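Local coordinates for protein aryl acylamidase (bacterium CSBL00001, PDB 4YJ6) that probably hydrolyses the amide bond of acylated aryl amines, as a member of the amidase signature enzyme family, at residues 15-20 with 77-82; 54-59 with 126-131. All coordinates share one frame; numbering follows the deposited sequence.

Overall arrangement
Two crossed closures join the N-terminal helices of this single-chain amidase to one small mixed sheet. From the N terminus the chain runs through helix 13-21, then helix 27-45, strand 48-51 and helix 53-69, before residues 77-82 return to the first helix and close interaction 1. By then residues 54-59 have been passed, and they wait until strand 126-131 arrives to close interaction 2; the segments therefore alternate along the chain, and neither closure nests in the other. Their centres lie about 13 Å apart, and the joint between them is the parallel pairing of strands 80-84 and 126-131, with probable hydrogen bonds from Leu126 N to Val79 O and from Leu128 N to Thr81 O.

Interaction 1 (15-20 with 77-82); sequences EIVELV and AGVPTL
Val17 and Val79 meet methyl to methyl, and this pair illustrates how closely a helix can settle on the turn that leads into a strand. Their CG2 atoms are 3.5 Å apart, tighter than ordinary van der Waals contact, and the two side chains pass each other at a slant. Both valines have the same rotamer: CG1 stands anti to the backbone N (chi1 163° in Val17, 172° in Val79), which leaves CG2 beside that nitrogen and available for the meeting. Next to Val17 in the helix, Ile16 uses both of its branches. Its CG2 methyl comes to 3.5 Å from Gly78 O, a carbon against a carbonyl oxygen, while the longer arm extends until CD1 touches Pro80 CD at 3.7 Å. The isoleucine thus straddles the entry to strand 80-84, one branch on the turn and the other on the proline ring.

Val20 completes the helical face. Its CG1 lies 3.7 Å from Ala77 O, and CG2 approaches Gly78 CA at 4.2 Å, so within 77-82 it meets backbone atoms. Gly78 has a positive phi of 91°, and its lack of a side chain lets Val20 come in close. Beyond the pair of segments, Val30 of helix 27-45 touches both Val20 and Pro80, extending the apolar layer. The N-terminal helix 13-21 is thereby packed on the lead-in to an outer strand of the three-stranded sheet.

The polar part of the contact is supplied by a water, which donates to Val17 O at 2.7 Å and to Ala77 O at 2.9 Å. Branched aliphatic groups therefore provide the direct grip, whereas the two carbonyl oxygens, both acceptors, cannot bond to each other and are joined by a water that donates to each.

Interaction 2 (54-59 with 126-131); sequences DEAREK and LLLGQT
Ala56 turns its methyl onto strand 126-131, an instance of the general use of a small residue where a helix must lie close to a sheet. The axes of the two short segments pass 7.4 Å apart and run almost exactly antiparallel, at 177°. Ala56 CB lies 3.7 Å from Leu127 O and 4.0 Å from Leu128 CD1; Leu128 starts out from the strand away from the helix, yet its branch bends back far enough to reach the methyl. One helical turn beyond Ala56, Lys59 CB is met by Leu126 CD2 at 3.6 Å.

At Lys59 the packing gives way to the solvent side. The root of the lysine is held against Leu126, but the chain bends at chi2 (-66°) and carries its ammonium end off from the strand. Glu55 also stays clear of direct contact: a water donates to its OE2 at 2.8 Å and to Leu127 O at 2.8 Å, bridging the carboxylate to the strand backbone. That carboxylate is further held by a salt bridge to Lys90 and a hydrogen bond from Trp93, which probably stabilise its negative charge. Arg57, whose side chain sets out away from the strand, is steadied by a salt bridge from NH1 to Asp54 OD1, which lies at the guanidinium edge, and by another to Glu32.

Val31 of helix 27-45 touches both Ala56 and Leu126, so a second helix lines the same seam, while strand 126-131 itself runs centrally in the three-stranded sheet, parallel to strand 80-84 and antiparallel to strand 48-51.

Interaction 1 (15-20 with 77-82)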
loop_
_atom_site.group_PDB
_atom_site.type_symbol
_atom_site.label_atom_id
_atom_site.label_comp_id
_atom_site.label_asym_id
_atom_site.label_seq_id
_atom_site.Cartn_x
_atom_site.Cartn_y
_atom_site.Cartn_z
ATOM N N GLU A 15 -14.439 2.904 15.623
ATOM C CA GLU A 15 -14.759 3.752 16.784
ATOM C C GLU A 15 -15.228 5.131 16.357
ATOM O O GLU A 15 -16.204 5.639 16.887
ATOM C CB GLU A 15 -13.554 3.872 17.709
ATOM C CG GLU A 15 -13.324 2.572 18.479
ATOM C CD GLU A 15 -12.046 2.566 19.297
ATOM O OE1 GLU A 15 -11.025 3.123 18.841
ATOM O OE2 GLU A 15 -12.049 1.950 20.405
ATOM N N ILE A 16 -14.526 5.753 15.416
ATOM C CA ILE A 16 -14.955 7.076 14.939
ATOM C C ILE A 16 -16.334 7.047 14.312
ATOM O O ILE A 16 -17.164 7.948 14.535
ATOM C CB ILE A 16 -13.942 7.653 13.950
ATOM C CG1 ILE A 16 -12.675 8.020 14.750
ATOM C CG2 ILE A 16 -14.509 8.928 13.296
ATOM C CD1 ILE A 16 -11.488 8.247 13.897
ATOM N N VAL A 17 -16.601 6.050 13.480
ATOM C CA VAL A 17 -17.923 5.939 12.871
ATOM C C VAL A 17 -18.994 5.973 13.970
ATOM O O VAL A 17 -20.016 6.642 13.858
ATOM C CB VAL A 17 -18.060 4.641 12.069
ATOM C CG1 VAL A 17 -19.525 4.312 11.789
ATOM C CG2 VAL A 17 -17.277 4.752 10.752
ATOM N N GLU A 18 -18.759 5.219 15.034
ATOM C CA GLU A 18 -19.768 5.144 16.103
ATOM C C GLU A 18 -19.863 6.461 16.881
ATOM O O GLU A 18 -20.971 6.892 17.258
ATOM C CB GLU A 18 -19.446 3.957 17.021
ATOM C CG GLU A 18 -20.280 3.896 18.301
ATOM C CD GLU A 18 -21.752 3.661 18.058
ATOM O OE1 GLU A 18 -22.131 3.195 16.955
ATOM O OE2 GLU A 18 -22.538 3.948 18.991
ATOM N N LEU A 19 -18.715 7.084 17.158
ATOM C CA LEU A 19 -18.672 8.366 17.870
ATOM C C LEU A 19 -19.452 9.417 17.083
ATOM O O LEU A 19 -20.193 10.219 17.645
ATOM C CB LEU A 19 -17.246 8.874 17.991
ATOM C CG LEU A 19 -16.448 8.794 19.305
ATOM C CD1 LEU A 19 -17.136 8.058 20.473
ATOM C CD2 LEU A 19 -15.018 8.338 19.079
ATOM N N VAL A 20 -19.297 9.402 15.766
ATOM C CA VAL A 20 -19.964 10.416 14.950
ATOM C C VAL A 20 -21.464 10.085 14.784
ATOM O O VAL A 20 -22.319 10.964 14.940
ATOM C CB VAL A 20 -19.226 10.560 13.579
ATOM C CG1 VAL A 20 -20.062 11.377 12.593
ATOM C CG2 VAL A 20 -17.831 11.199 13.795
ATOM N N ALA A 77 -19.010 7.535 7.749
ATOM C CA ALA A 77 -19.251 8.941 8.055
ATOM C C ALA A 77 -18.346 9.492 9.160
ATOM O O ALA A 77 -18.356 9.022 10.312
ATOM C CB ALA A 77 -20.758 9.170 8.415
ATOM N N GLY A 78 -17.558 10.492 8.792
ATOM C CA GLY A 78 -16.707 11.193 9.735
ATOM C C GLY A 78 -15.300 10.622 9.881
ATOM O O GLY A 78 -14.484 11.194 10.571
ATOM N N VAL A 79 -15.006 9.498 9.239
ATOM C CA VAL A 79 -13.673 8.910 9.389
ATOM C C VAL A 79 -12.684 9.754 8.601
ATOM O O VAL A 79 -12.848 9.911 7.398
ATOM C CB VAL A 79 -13.666 7.481 8.829
ATOM C CG1 VAL A 79 -12.212 6.907 8.803
ATOM C CG2 VAL A 79 -14.574 6.607 9.658
ATOM N N PRO A 80 -11.625 10.276 9.248
ATOM C CA PRO A 80 -10.660 11.103 8.519
ATOM C C PRO A 80 -9.631 10.256 7.795
ATOM O O PRO A 80 -9.201 9.249 8.338
ATOM C CB PRO A 80 -9.986 11.908 9.626
ATOM C CG PRO A 80 -10.008 10.981 10.830
ATOM C CD PRO A 80 -11.314 10.184 10.692
ATOM N N THR A 81 -9.216 10.671 6.606
ATOM C CA THR A 81 -8.224 9.879 5.894
ATOM C C THR A 81 -7.476 10.787 4.921
ATOM O O THR A 81 -7.830 11.969 4.763
ATOM C CB THR A 81 -8.894 8.675 5.149
ATOM O OG1 THR A 81 -7.861 7.793 4.669
ATOM C CG2 THR A 81 -9.729 9.154 3.943
ATOM N N LEU A 82 -6.418 10.268 4.304
ATOM C CA LEU A 82 -5.708 10.998 3.248
ATOM C C LEU A 82 -5.436 10.049 2.077
ATOM O O LEU A 82 -5.322 8.819 2.299
ATOM C CB LEU A 82 -4.370 11.557 3.761
ATOM C CG LEU A 82 -4.427 12.747 4.720
ATOM C CD1 LEU A 82 -4.696 12.299 6.157
ATOM C CD2 LEU A 82 -3.100 13.492 4.654
HETATM O O HOH W 1 -20.692 7.793 11.470
#

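Interaction 2 (54-59 with 126-131)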
loop_
_atom_site.group_PDB
_atom_site.type_symbol
_atom_site.label_atom_id
_atom_site.label_comp_id
_atom_site.label_asym_id
_atom_site.label_seq_id
_atom_site.Cartn_x
_atom_site.Cartn_y
_atom_site.Cartn_z
ATOM N N ASP A 54 -9.440 23.214 4.351
ATOM C CA ASP A 54 -10.722 23.914 4.226
ATOM C C ASP A 54 -11.762 23.039 3.534
ATOM O O ASP A 54 -12.940 23.071 3.883
ATOM C CB ASP A 54 -10.567 25.255 3.471
ATOM C CG ASP A 54 -10.056 26.371 4.365
ATOM O OD1 ASP A 54 -9.909 26.160 5.591
ATOM O OD2 ASP A 54 -9.801 27.472 3.825
ATOM N N GLU A 55 -11.330 22.205 2.586
ATOM C CA GLU A 55 -12.287 21.341 1.930
ATOM C C GLU A 55 -12.890 20.386 2.941
ATOM O O GLU A 55 -14.100 20.117 2.919
ATOM C CB GLU A 55 -11.632 20.533 0.811
ATOM C CG GLU A 55 -12.669 19.773 0.005
ATOM C CD GLU A 55 -12.080 18.942 -1.103
ATOM O OE1 GLU A 55 -11.629 19.546 -2.104
ATOM O OE2 GLU A 55 -12.052 17.700 -0.957
ATOM N N ALA A 56 -12.023 19.813 3.772
ATOM C CA ALA A 56 -12.471 18.916 4.799
ATOM C C ALA A 56 -13.423 19.624 5.748
ATOM O O ALA A 56 -14.414 19.016 6.162
ATOM C CB ALA A 56 -11.307 18.335 5.551
ATOM N N ARG A 57 -13.137 20.885 6.091
ATOM C CA ARG A 57 -14.044 21.661 6.984
ATOM C C ARG A 57 -15.410 21.867 6.349
ATOM O O ARG A 57 -16.453 21.766 7.029
ATOM C CB ARG A 57 -13.436 23.027 7.346
ATOM C CG ARG A 57 -12.187 22.909 8.205
ATOM C CD ARG A 57 -11.496 24.266 8.357
ATOM N NE ARG A 57 -10.487 24.235 9.416
ATOM C CZ ARG A 57 -9.238 24.648 9.284
ATOM N NH1 ARG A 57 -8.790 25.106 8.122
ATOM N NH2 ARG A 57 -8.416 24.565 10.316
ATOM N N GLU A 58 -15.417 22.155 5.046
ATOM C CA GLU A 58 -16.664 22.327 4.299
ATOM C C GLU A 58 -17.461 21.054 4.280
ATOM O O GLU A 58 -18.662 21.050 4.550
ATOM C CB GLU A 58 -16.362 22.741 2.848
ATOM C CG GLU A 58 -15.665 24.080 2.764
ATOM C CD GLU A 58 -15.222 24.380 1.348
ATOM O OE1 GLU A 58 -16.108 24.768 0.523
ATOM O OE2 GLU A 58 -14.001 24.208 1.062
ATOM N N LYS A 59 -16.772 19.939 4.015
ATOM C CA LYS A 59 -17.461 18.660 3.969
ATOM C C LYS A 59 -17.966 18.327 5.358
ATOM O O LYS A 59 -19.052 17.783 5.496
ATOM C CB LYS A 59 -16.537 17.538 3.498
ATOM C CG LYS A 59 -16.057 17.654 2.044
ATOM C CD LYS A 59 -17.180 17.497 1.074
ATOM C CE LYS A 59 -16.644 17.482 -0.375
ATOM N NZ LYS A 59 -17.526 16.647 -1.210
ATOM N N LEU A 126 -13.829 11.684 5.389
ATOM C CA LEU A 126 -13.386 13.074 5.162
ATOM C C LEU A 126 -11.919 13.078 4.728
ATOM O O LEU A 126 -11.044 12.645 5.487
ATOM C CB LEU A 126 -13.546 13.860 6.472
ATOM C CG LEU A 126 -15.031 13.958 6.863
ATOM C CD1 LEU A 126 -15.195 14.422 8.334
ATOM C CD2 LEU A 126 -15.769 14.895 5.883
ATOM N N LEU A 127 -11.659 13.563 3.521
ATOM C CA LEU A 127 -10.305 13.592 2.967
ATOM C C LEU A 127 -9.569 14.846 3.401
ATOM O O LEU A 127 -9.988 15.977 3.085
ATOM C CB LEU A 127 -10.343 13.560 1.442
ATOM C CG LEU A 127 -11.052 12.375 0.808
ATOM C CD1 LEU A 127 -11.176 12.587 -0.729
ATOM C CD2 LEU A 127 -10.270 11.164 1.133
ATOM N N LEU A 128 -8.456 14.662 4.086
ATOM C CA LEU A 128 -7.718 15.794 4.659
ATOM C C LEU A 128 -6.544 16.250 3.793
ATOM O O LEU A 128 -5.951 17.292 4.070
ATOM C CB LEU A 128 -7.207 15.473 6.089
ATOM C CG LEU A 128 -8.217 16.072 7.098
ATOM C CD1 LEU A 128 -9.437 15.171 7.178
ATOM C CD2 LEU A 128 -7.625 16.287 8.454
ATOM N N GLY A 129 -6.193 15.486 2.759
ATOM C CA GLY A 129 -5.013 15.811 1.955
ATOM C C GLY A 129 -4.372 14.596 1.298
ATOM O O GLY A 129 -5.043 13.579 1.124
ATOM N N GLN A 130 -3.090 14.718 0.936
ATOM C CA GLN A 130 -2.359 13.649 0.225
ATOM C C GLN A 130 -1.077 13.304 0.943
ATOM O O GLN A 130 -0.487 14.160 1.613
ATOM C CB GLN A 130 -1.965 14.107 -1.175
ATOM C CG GLN A 130 -3.150 14.513 -2.049
ATOM C CD GLN A 130 -2.692 15.055 -3.387
ATOM O OE1 GLN A 130 -1.642 15.707 -3.466
ATOM N NE2 GLN A 130 -3.483 14.832 -4.436
ATOM N N THR A 131 -0.622 12.066 0.749
ATOM C CA THR A 131 0.583 11.558 1.369
ATOM C C THR A 131 1.722 11.335 0.373
ATOM O O THR A 131 1.498 11.121 -0.819
ATOM C CB THR A 131 0.287 10.207 2.086
ATOM O OG1 THR A 131 -0.331 9.318 1.147
ATOM C CG2 THR A 131 -0.675 10.431 3.263
HETATM O O HOH W 2 -12.257 16.925 1.721
#